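Local coordinates for protein putative rhamnosidase (Streptomyces avermitilis, PDB 3W5M) that hydrolyses terminal non-reducing alpha-L-rhamnose from flavonoid glycosides and gum arabic, and binds L-rhamnose through a calcium-dependent carbohydrate-binding module, at residues Pro9-Val14 and Ser106-Gly111; Ala302-His307 and Arg456-Val461; Tyr350-Gln355 and Leu668-Thr673. All blocks are in the same frame, centred on the assembly; numbering follows the deposited sequence.

Overall arrangement
Along the chain, interaction 1 is complete before the other two begin, while the segments of interactions 2 and 3 alternate. Interaction 1 lies inside the N-terminal fibronectin type III domain. Interactions 2 and 3 both draw on a jelly-roll domain separate from the carbohydrate-binding module, but on different sheets: strand 303-311 for one, strand 353-360 for the other, their centres about 31 Å apart. Interaction 3 also reaches the catalytic (alpha/alpha)6-barrel through the end of helix 658-671, whose opposite end receives Tyr-13 from the turn of interaction 1; those two centres are about 25 Å apart. Centres 1 and 2 are about 37 Å apart. Two contacts therefore lie within single domains, whereas the third joins two.

Interaction 1: residues Pro9-Val14 and Ser106-Gly111; sequences PSVEYV and SWWETG
Val-11 meets Trp-108 inside the N-terminal domain, a fibronectin type III sandwich. The short strand 10-11 belongs to one sheet and strand 106-110 is an outermost strand of the other, so the contact is made by side chains alone, across the interior between two backbones running almost parallel, 8° apart. The better-packed part is the valine on the indole. With CG of Trp-108 placed between its backbone N and its carbonyl carbon (chi1 79°), the ring swings to where both methyls of Val-11 can meet this side chain. Val-11 CG2 comes obliquely to Trp-108 CE3 at 4.1 Å. Tyr-86 and Trp-88 of strand 85-94 add their rings around the same indole, Trp-88 edge-to-face, and Val-11 itself also touches Trp-88, so the valine enters an aromatic cluster.

Two residues earlier in both segments the contact is thinner: the ring of Pro-9 just brushes Ser-106, with Pro-9 CG 4.4 Å from Ser-106 CB, and Trp-88 touches both. Beyond Val-11 the chain leaves strand 106-110 in a type I' turn closed by two backbone bonds, Val-11 N to Val-14 O at 2.9 Å and Val-14 N to Val-11 O at 3.1 Å. The turn's partly exposed side chains look to other partners: Glu-12 pairs with Arg-26, and Tyr-13 OH bonds Asp-712. Back in the core, Val-11 CG1 stands 4.0 Å above the plane of the Trp-108 ring, displaced toward its rim, and lies 4.2 Å from Trp-108 CB.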
loop_
_atom_site.group_PDB
_atom_site.type_symbol
_atom_site.label_atom_id
_atom_site.label_comp_id
_atom_site.label_asym_id
_atom_site.label_seq_id
_atom_site.Cartn_x
_atom_site.Cartn_y
_atom_site.Cartn_z
ATOM N N PRO A 9 -21.251 12.908 14.356
ATOM C CA PRO A 9 -20.763 13.929 13.441
ATOM C C PRO A 9 -19.255 13.771 13.184
ATOM O O PRO A 9 -18.527 13.221 14.009
ATOM C CB PRO A 9 -21.088 15.231 14.173
ATOM C CG PRO A 9 -21.052 14.876 15.623
ATOM C CD PRO A 9 -21.499 13.440 15.713
ATOM N N SER A 10 -18.789 14.213 12.027
ATOM C CA SER A 10 -17.388 13.972 11.673
ATOM C C SER A 10 -16.784 15.186 10.984
ATOM O O SER A 10 -17.492 16.076 10.519
ATOM C CB SER A 10 -17.244 12.730 10.778
ATOM O OG SER A 10 -17.835 12.956 9.503
ATOM N N VAL A 11 -15.458 15.199 10.938
ATOM C CA VAL A 11 -14.711 16.285 10.322
ATOM C C VAL A 11 -13.705 15.608 9.389
ATOM O O VAL A 11 -12.926 14.756 9.809
ATOM C CB VAL A 11 -13.993 17.144 11.376
ATOM C CG1 VAL A 11 -13.218 18.273 10.699
ATOM C CG2 VAL A 11 -15.001 17.751 12.370
ATOM N N GLU A 12 -13.730 15.967 8.111
ATOM C CA GLU A 12 -12.848 15.308 7.154
ATOM C C GLU A 12 -12.885 13.773 7.277
ATOM O O GLU A 12 -11.827 13.128 7.320
ATOM C CB GLU A 12 -11.410 15.855 7.250
ATOM C CG GLU A 12 -11.267 17.336 6.910
ATOM C CD GLU A 12 -11.457 17.608 5.414
ATOM O OE1 GLU A 12 -11.045 16.757 4.576
ATOM O OE2 GLU A 12 -12.010 18.677 5.062
ATOM N N TYR A 13 -14.106 13.223 7.297
ATOM C CA TYR A 13 -14.381 11.780 7.279
ATOM C C TYR A 13 -14.119 11.078 8.596
ATOM O O TYR A 13 -14.290 9.871 8.678
ATOM C CB TYR A 13 -13.564 11.066 6.176
ATOM C CG TYR A 13 -14.011 11.444 4.782
ATOM C CD1 TYR A 13 -15.072 10.799 4.192
ATOM C CD2 TYR A 13 -13.350 12.437 4.056
ATOM C CE1 TYR A 13 -15.487 11.123 2.905
ATOM C CE2 TYR A 13 -13.757 12.780 2.760
ATOM C CZ TYR A 13 -14.835 12.124 2.199
ATOM O OH TYR A 13 -15.263 12.399 0.900
ATOM N N VAL A 14 -13.675 11.788 9.616
ATOM C CA VAL A 14 -13.337 11.055 10.857
ATOM C C VAL A 14 -13.925 11.738 12.106
ATOM O O VAL A 14 -14.176 12.932 12.101
ATOM C CB VAL A 14 -11.815 10.782 11.037
ATOM C CG1 VAL A 14 -11.166 10.136 9.803
ATOM C CG2 VAL A 14 -11.072 12.018 11.444
ATOM N N SER A 106 -18.405 17.921 19.845
ATOM C CA SER A 106 -17.283 17.135 19.356
ATOM C C SER A 106 -16.117 18.090 19.124
ATOM O O SER A 106 -16.216 19.267 19.461
ATOM C CB SER A 106 -17.661 16.387 18.068
ATOM O OG SER A 106 -16.618 15.461 17.733
ATOM N N TRP A 107 -15.012 17.610 18.563
ATOM C CA TRP A 107 -13.884 18.502 18.363
ATOM C C TRP A 107 -12.992 18.038 17.218
ATOM O O TRP A 107 -13.029 16.849 16.819
ATOM C CB TRP A 107 -13.062 18.651 19.673
ATOM C CG TRP A 107 -12.516 17.357 20.251
ATOM C CD1 TRP A 107 -13.073 16.609 21.278
ATOM C CD2 TRP A 107 -11.298 16.674 19.877
ATOM N NE1 TRP A 107 -12.292 15.502 21.527
ATOM C CE2 TRP A 107 -11.195 15.520 20.696
ATOM C CE3 TRP A 107 -10.290 16.917 18.924
ATOM C CZ2 TRP A 107 -10.129 14.622 20.596
ATOM C CZ3 TRP A 107 -9.227 16.011 18.818
ATOM C CH2 TRP A 107 -9.156 14.875 19.652
ATOM N N TRP A 108 -12.235 18.979 16.658
ATOM C CA TRP A 108 -11.034 18.629 15.872
ATOM C C TRP A 108 -9.888 19.478 16.385
ATOM O O TRP A 108 -10.119 20.513 17.008
ATOM C CB TRP A 108 -11.251 18.803 14.363
ATOM C CG TRP A 108 -11.160 20.223 13.841
ATOM C CD1 TRP A 108 -10.058 20.845 13.322
ATOM C CD2 TRP A 108 -12.229 21.179 13.768
ATOM N NE1 TRP A 108 -10.372 22.131 12.935
ATOM C CE2 TRP A 108 -11.698 22.361 13.190
ATOM C CE3 TRP A 108 -13.591 21.145 14.115
ATOM C CZ2 TRP A 108 -12.479 23.494 12.961
ATOM C CZ3 TRP A 108 -14.368 22.273 13.893
ATOM C CH2 TRP A 108 -13.812 23.430 13.311
ATOM N N GLU A 109 -8.660 19.041 16.155
ATOM C CA GLU A 109 -7.513 19.805 16.589
ATOM C C GLU A 109 -6.565 20.029 15.420
ATOM O O GLU A 109 -6.177 19.087 14.733
ATOM C CB GLU A 109 -6.810 19.099 17.766
ATOM C CG GLU A 109 -5.654 19.898 18.354
ATOM C CD GLU A 109 -5.022 19.225 19.566
ATOM O OE1 GLU A 109 -5.776 18.834 20.484
ATOM O OE2 GLU A 109 -3.778 19.099 19.626
ATOM N N THR A 110 -6.188 21.291 15.194
ATOM C CA THR A 110 -5.250 21.598 14.122
ATOM C C THR A 110 -3.853 21.147 14.478
ATOM O O THR A 110 -3.457 21.082 15.674
ATOM C CB THR A 110 -5.261 23.107 13.782
ATOM O OG1 THR A 110 -4.915 23.863 14.950
ATOM C CG2 THR A 110 -6.630 23.516 13.326
ATOM N N GLY A 111 -3.086 20.829 13.440
ATOM C CA GLY A 111 -1.663 20.617 13.611
ATOM C C GLY A 111 -0.866 21.905 13.499
ATOM O O GLY A 111 -1.346 23.005 13.838
#

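Interaction 2: residues Ala302-His307 and Arg456-Val461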
loop_
_atom_site.group_PDB
_atom_site.type_symbol
_atom_site.label_atom_id
_atom_site.label_comp_id
_atom_site.label_asym_id
_atom_site.label_seq_id
_atom_site.Cartn_x
_atom_site.Cartn_y
_atom_site.Cartn_z
ATOM N N ALA A 302 18.083 -0.159 11.441
ATOM C CA ALA A 302 17.133 0.761 12.096
ATOM C C ALA A 302 17.785 1.148 13.378
ATOM O O ALA A 302 17.693 0.411 14.370
ATOM C CB ALA A 302 15.809 0.102 12.392
ATOM N N ASN A 303 18.503 2.261 13.356
ATOM C CA ASN A 303 19.256 2.689 14.559
ATOM C C ASN A 303 18.412 3.290 15.653
ATOM O O ASN A 303 17.298 3.724 15.418
ATOM C CB ASN A 303 20.361 3.677 14.163
ATOM C CG ASN A 303 21.472 3.026 13.351
ATOM O OD1 ASN A 303 22.194 2.174 13.834
ATOM N ND2 ASN A 303 21.602 3.423 12.099
ATOM N N GLN A 304 18.946 3.314 16.876
ATOM C CA GLN A 304 18.306 3.963 17.996
ATOM C C GLN A 304 18.815 5.391 18.222
ATOM O O GLN A 304 20.015 5.622 18.214
ATOM C CB GLN A 304 18.567 3.136 19.255
ATOM C CG GLN A 304 17.957 1.731 19.162
ATOM C CD GLN A 304 18.246 0.890 20.400
ATOM O OE1 GLN A 304 19.210 1.147 21.156
ATOM N NE2 GLN A 304 17.450 -0.155 20.588
ATOM N N LEU A 305 17.892 6.331 18.399
ATOM C CA LEU A 305 18.234 7.738 18.676
ATOM C C LEU A 305 17.519 8.159 19.948
ATOM O O LEU A 305 16.387 7.750 20.188
ATOM C CB LEU A 305 17.846 8.625 17.490
ATOM C CG LEU A 305 18.731 8.606 16.237
ATOM C CD1 LEU A 305 18.734 7.293 15.483
ATOM C CD2 LEU A 305 18.171 9.679 15.292
ATOM N N ARG A 306 18.171 8.943 20.807
ATOM C CA ARG A 306 17.513 9.309 22.057
ATOM C C ARG A 306 18.019 10.624 22.592
ATOM O O ARG A 306 19.123 11.055 22.246
ATOM C CB ARG A 306 17.725 8.251 23.163
ATOM C CG ARG A 306 19.159 8.198 23.684
ATOM C CD ARG A 306 19.351 7.048 24.690
ATOM N NE ARG A 306 18.331 6.999 25.745
ATOM C CZ ARG A 306 18.403 7.624 26.918
ATOM N NH1 ARG A 306 19.428 8.421 27.190
ATOM N NH2 ARG A 306 17.424 7.473 27.799
ATOM N N HIS A 307 17.207 11.193 23.470
ATOM C CA HIS A 307 17.494 12.445 24.137
ATOM C C HIS A 307 16.817 12.474 25.504
ATOM O O HIS A 307 15.591 12.305 25.594
ATOM C CB HIS A 307 16.957 13.573 23.281
ATOM C CG HIS A 307 17.126 14.931 23.886
ATOM N ND1 HIS A 307 18.352 15.434 24.266
ATOM C CD2 HIS A 307 16.223 15.906 24.142
ATOM C CE1 HIS A 307 18.199 16.660 24.739
ATOM N NE2 HIS A 307 16.916 16.966 24.689
ATOM N N ARG A 456 26.661 7.179 27.641
ATOM C CA ARG A 456 27.956 7.842 27.412
ATOM C C ARG A 456 28.755 7.265 26.241
ATOM O O ARG A 456 29.531 7.985 25.616
ATOM C CB ARG A 456 28.795 7.863 28.691
ATOM C CG ARG A 456 28.602 9.116 29.539
ATOM C CD ARG A 456 28.560 8.781 31.026
ATOM N NE ARG A 456 29.580 7.796 31.403
ATOM C CZ ARG A 456 29.469 6.923 32.404
ATOM N NH1 ARG A 456 28.380 6.887 33.163
ATOM N NH2 ARG A 456 30.457 6.077 32.644
ATOM N N ALA A 457 28.557 5.980 25.948
ATOM C CA ALA A 457 29.208 5.329 24.808
ATOM C C ALA A 457 28.333 5.257 23.541
ATOM O O ALA A 457 28.695 4.601 22.573
ATOM C CB ALA A 457 29.702 3.947 25.196
ATOM N N TRP A 458 27.175 5.908 23.565
ATOM C CA TRP A 458 26.429 6.197 22.328
ATOM C C TRP A 458 27.140 7.307 21.523
ATOM O O TRP A 458 28.027 7.986 22.050
ATOM C CB TRP A 458 24.993 6.574 22.687
ATOM C CG TRP A 458 24.148 5.405 23.123
ATOM C CD1 TRP A 458 24.528 4.354 23.937
ATOM C CD2 TRP A 458 22.771 5.187 22.810
ATOM N NE1 TRP A 458 23.474 3.493 24.107
ATOM C CE2 TRP A 458 22.385 3.977 23.430
ATOM C CE3 TRP A 458 21.829 5.881 22.038
ATOM C CZ2 TRP A 458 21.098 3.450 23.309
ATOM C CZ3 TRP A 458 20.559 5.355 21.911
ATOM C CH2 TRP A 458 20.196 4.146 22.560
ATOM N N LEU A 459 26.786 7.502 20.248
ATOM C CA LEU A 459 27.500 8.491 19.431
ATOM C C LEU A 459 26.655 9.728 19.174
ATOM O O LEU A 459 25.435 9.622 19.099
ATOM C CB LEU A 459 27.925 7.871 18.097
ATOM C CG LEU A 459 28.773 6.597 18.186
ATOM C CD1 LEU A 459 28.924 5.950 16.809
ATOM C CD2 LEU A 459 30.128 6.920 18.820
ATOM N N ALA A 460 27.291 10.900 19.035
ATOM C CA ALA A 460 26.551 12.104 18.650
ATOM C C ALA A 460 25.863 11.855 17.305
ATOM O O ALA A 460 26.457 11.249 16.401
ATOM C CB ALA A 460 27.487 13.312 18.538
ATOM N N VAL A 461 24.603 12.275 17.200
ATOM C CA VAL A 461 23.901 12.298 15.906
ATOM C C VAL A 461 24.528 13.317 14.974
ATOM O O VAL A 461 25.328 14.141 15.389
ATOM C CB VAL A 461 22.403 12.617 16.076
ATOM C CG1 VAL A 461 21.707 11.519 16.858
ATOM C CG2 VAL A 461 22.191 13.985 16.715
#
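Trp-458 is the first residue of 456-461 to reach strand 303-311, and its indole lies against two side chains there, Gln-304 and Arg-306. The benzene end of the ring goes in first. Over one of its faces passes the aliphatic part of Arg-306, a CH-pi contact in which Arg-306 CD lies 3.8 Å from the centroid of the Trp-458 six-membered ring; Arg-306 CD to Trp-458 CZ3 is 3.5 Å, and Arg-306 CG is 3.6 Å from the same Trp-458 CZ3. A bend in the arginine chain (chi3 -49°) then turns the guanidinium steeply to the indole, planes 78° apart, toward polar partners: NE bonds Trp-448 O, and NH1 makes salt bridges with Asp-455 and Glu-308. The buried charge is thus met by two carboxylates.

Gln-304 approaches the same end of the ring obliquely, its amide plane 24° from the indole, with Gln-304 OE1 3.5 Å from Trp-458 CH2 and Gln-304 CB 3.8 Å from that Trp-458 CH2. The amide is held in place by Thr-445, which bonds OE1, and by Tyr-375, whose OH bonds NE2.

Next come Leu-459 and Ala-460, on the exposed side, where Leu-459 touches Leu-129 of helix 127-130. Val-461 turns back to the strand and packs on Leu-305, Val-461 CG1 to Leu-305 CG at 4.2 Å. Leu-305 alternates with Gln-304 and Arg-306, so this second meeting is on the other face of the sheet. In this jelly-roll sheet strand 422-424 runs between 303-311 and 459-463, pairing antiparallel with both; Trp-458 reaches over it, touching Arg-422 and Ala-424, while Val-461 rests on Ala-423.

Interaction 3: residues Tyr350-Gln355 and Leu668-Thr673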
loop_
_atom_site.group_PDB
_atom_site.type_symbol
_atom_site.label_atom_id
_atom_site.label_comp_id
_atom_site.label_asym_id
_atom_site.label_seq_id
_atom_site.Cartn_x
_atom_site.Cartn_y
_atom_site.Cartn_z
ATOM N N TYR A 350 9.166 12.160 -1.580
ATOM C CA TYR A 350 9.798 12.931 -0.511
ATOM C C TYR A 350 10.491 14.235 -0.948
ATOM O O TYR A 350 10.807 15.086 -0.122
ATOM C CB TYR A 350 10.787 12.067 0.258
ATOM C CG TYR A 350 10.145 10.826 0.847
ATOM C CD1 TYR A 350 9.257 10.908 1.920
ATOM C CD2 TYR A 350 10.422 9.557 0.308
ATOM C CE1 TYR A 350 8.662 9.740 2.448
ATOM C CE2 TYR A 350 9.832 8.416 0.817
ATOM C CZ TYR A 350 8.975 8.511 1.911
ATOM O OH TYR A 350 8.418 7.340 2.404
ATOM N N ARG A 351 10.753 14.370 -2.234
ATOM C CA ARG A 351 11.277 15.631 -2.772
ATOM C C ARG A 351 10.188 16.705 -2.696
ATOM O O ARG A 351 10.482 17.877 -2.450
ATOM C CB ARG A 351 11.688 15.449 -4.229
ATOM C CG ARG A 351 12.875 14.519 -4.463
ATOM C CD ARG A 351 12.924 14.015 -5.904
ATOM N NE ARG A 351 11.931 12.973 -6.198
ATOM C CZ ARG A 351 11.783 12.389 -7.388
ATOM N NH1 ARG A 351 12.574 12.743 -8.401
ATOM N NH2 ARG A 351 10.852 11.444 -7.573
ATOM N N LYS A 352 8.931 16.306 -2.904
ATOM C CA LYS A 352 7.821 17.253 -2.932
ATOM C C LYS A 352 7.108 17.404 -1.606
ATOM O O LYS A 352 6.705 18.518 -1.244
ATOM C CB LYS A 352 6.830 16.888 -4.043
ATOM C CG LYS A 352 7.477 17.013 -5.424
ATOM C CD LYS A 352 6.466 16.927 -6.539
ATOM C CE LYS A 352 7.129 17.204 -7.874
ATOM N NZ LYS A 352 6.071 17.338 -8.912
ATOM N N ARG A 353 6.938 16.302 -0.877
ATOM C CA ARG A 353 6.220 16.387 0.396
ATOM C C ARG A 353 6.569 15.187 1.279
ATOM O O ARG A 353 6.918 14.089 0.781
ATOM C CB ARG A 353 4.702 16.477 0.182
ATOM C CG ARG A 353 4.060 15.173 -0.294
ATOM C CD ARG A 353 2.583 15.310 -0.650
ATOM N NE ARG A 353 2.438 16.146 -1.851
ATOM C CZ ARG A 353 1.889 17.360 -1.851
ATOM N NH1 ARG A 353 1.388 17.880 -0.719
ATOM N NH2 ARG A 353 1.838 18.058 -2.985
ATOM N N VAL A 354 6.531 15.425 2.582
ATOM C CA VAL A 354 6.573 14.334 3.548
ATOM C C VAL A 354 5.392 14.562 4.502
ATOM O O VAL A 354 5.037 15.697 4.801
ATOM C CB VAL A 354 7.934 14.237 4.272
ATOM C CG1 VAL A 354 8.173 15.412 5.207
ATOM C CG2 VAL A 354 8.074 12.881 5.006
ATOM N N GLN A 355 4.787 13.484 4.984
ATOM C CA GLN A 355 3.614 13.615 5.855
ATOM C C GLN A 355 4.072 13.477 7.311
ATOM O O GLN A 355 4.938 12.668 7.586
ATOM C CB GLN A 355 2.567 12.553 5.500
ATOM C CG GLN A 355 2.018 12.751 4.100
ATOM C CD GLN A 355 0.674 12.083 3.860
ATOM O OE1 GLN A 355 -0.378 12.756 3.727
ATOM N NE2 GLN A 355 0.698 10.782 3.804
ATOM N N LEU A 668 -0.408 11.176 -7.382
ATOM C CA LEU A 668 -0.498 11.052 -8.838
ATOM C C LEU A 668 -0.241 12.394 -9.527
ATOM O O LEU A 668 0.540 12.469 -10.483
ATOM C CB LEU A 668 -1.851 10.501 -9.235
ATOM C CG LEU A 668 -2.036 10.276 -10.743
ATOM C CD1 LEU A 668 -1.136 9.149 -11.251
ATOM C CD2 LEU A 668 -3.503 9.987 -10.996
ATOM N N ARG A 669 -0.899 13.445 -9.045
ATOM C CA ARG A 669 -0.617 14.804 -9.529
ATOM C C ARG A 669 0.790 15.290 -9.277
ATOM O O ARG A 669 1.338 16.013 -10.110
ATOM C CB ARG A 669 -1.655 15.818 -9.034
ATOM C CG ARG A 669 -3.013 15.596 -9.697
ATOM C CD ARG A 669 -4.049 16.641 -9.320
ATOM N NE ARG A 669 -4.315 16.649 -7.872
ATOM C CZ ARG A 669 -5.296 15.972 -7.290
ATOM N NH1 ARG A 669 -6.139 15.214 -7.998
ATOM N NH2 ARG A 669 -5.466 16.093 -5.977
ATOM N N ASP A 670 1.423 14.867 -8.188
ATOM C CA ASP A 670 2.825 15.230 -7.939
ATOM C C ASP A 670 3.715 14.609 -9.013
ATOM O O ASP A 670 4.816 15.117 -9.258
ATOM C CB ASP A 670 3.357 14.634 -6.612
ATOM C CG ASP A 670 3.052 15.470 -5.394
ATOM O OD1 ASP A 670 2.640 16.651 -5.510
ATOM O OD2 ASP A 670 3.233 14.932 -4.266
ATOM N N ALA A 671 3.275 13.487 -9.593
ATOM C CA ALA A 671 4.088 12.740 -10.582
ATOM C C ALA A 671 3.765 13.115 -12.035
ATOM O O ALA A 671 4.502 12.706 -12.961
ATOM C CB ALA A 671 3.940 11.243 -10.391
ATOM N N GLN A 672 2.685 13.852 -12.237
ATOM C CA GLN A 672 2.242 14.162 -13.632
ATOM C C GLN A 672 3.378 14.870 -14.372
ATOM O O GLN A 672 4.027 15.791 -13.825
ATOM C CB GLN A 672 0.948 14.979 -13.624
ATOM C CG GLN A 672 0.252 15.101 -15.000
ATOM C CD GLN A 672 -1.104 15.791 -14.904
ATOM O OE1 GLN A 672 -1.444 16.331 -13.868
ATOM N NE2 GLN A 672 -1.899 15.746 -15.983
ATOM N N THR A 673 3.661 14.442 -15.603
ATOM C CA THR A 673 4.843 14.988 -16.279
ATOM C C THR A 673 4.558 16.401 -16.748
ATOM O O THR A 673 3.390 16.821 -16.791
ATOM C CB THR A 673 5.267 14.167 -17.492
ATOM O OG1 THR A 673 4.310 14.380 -18.550
ATOM C CG2 THR A 673 5.375 12.693 -17.116
#
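A chi1 of 72° tucks CG of Arg-353 back over its own main chain, flanked by N and C, and a further bend at chi3 turns the NE side of its guanidinium to Asp-670. The aspartate has CG anti to its own carbonyl carbon and holds its carboxylate out from the helix to meet it. The result is a side-on, two-pronged salt bridge. Arg-353 NE donates to Asp-670 OD2 at 2.8 Å, nearly straight at 173°, and Arg-353 NH2 donates to Asp-670 OD1 at 3.0 Å. Each oxygen uses its syn lone pair, and the two flat groups are almost coplanar, 13° apart, so the pair of bonds fixes the rotation of both.

The bridge joins two domains. Arg-353 lies near the beginning of strand 353-360 in the jelly roll, beside strand 471-474, where its side chain touches Gln-471; Asp-670 is in the last turn of helix 658-671, part of the (alpha/alpha)6-barrel.

Lys-352, one residue earlier, reaches the same aspartate by another route. Its chain, extended from CG onward, runs alongside the Asp-670 side chain but heads the other way, Lys-352 CD coming 3.9 Å from Asp-670 CB, and carries the ammonium on to the backbone. There Lys-352 NZ makes a short bond of 2.6 Å to Asp-670 O, in the carbonyl plane and on a lone pair. A positive charge at this C-terminal end probably suits the helix dipole. The same Lys-352 NZ stays 4.9 Å from Asp-670 OD1, where some electrostatic attraction is likely although the charged atoms do not touch.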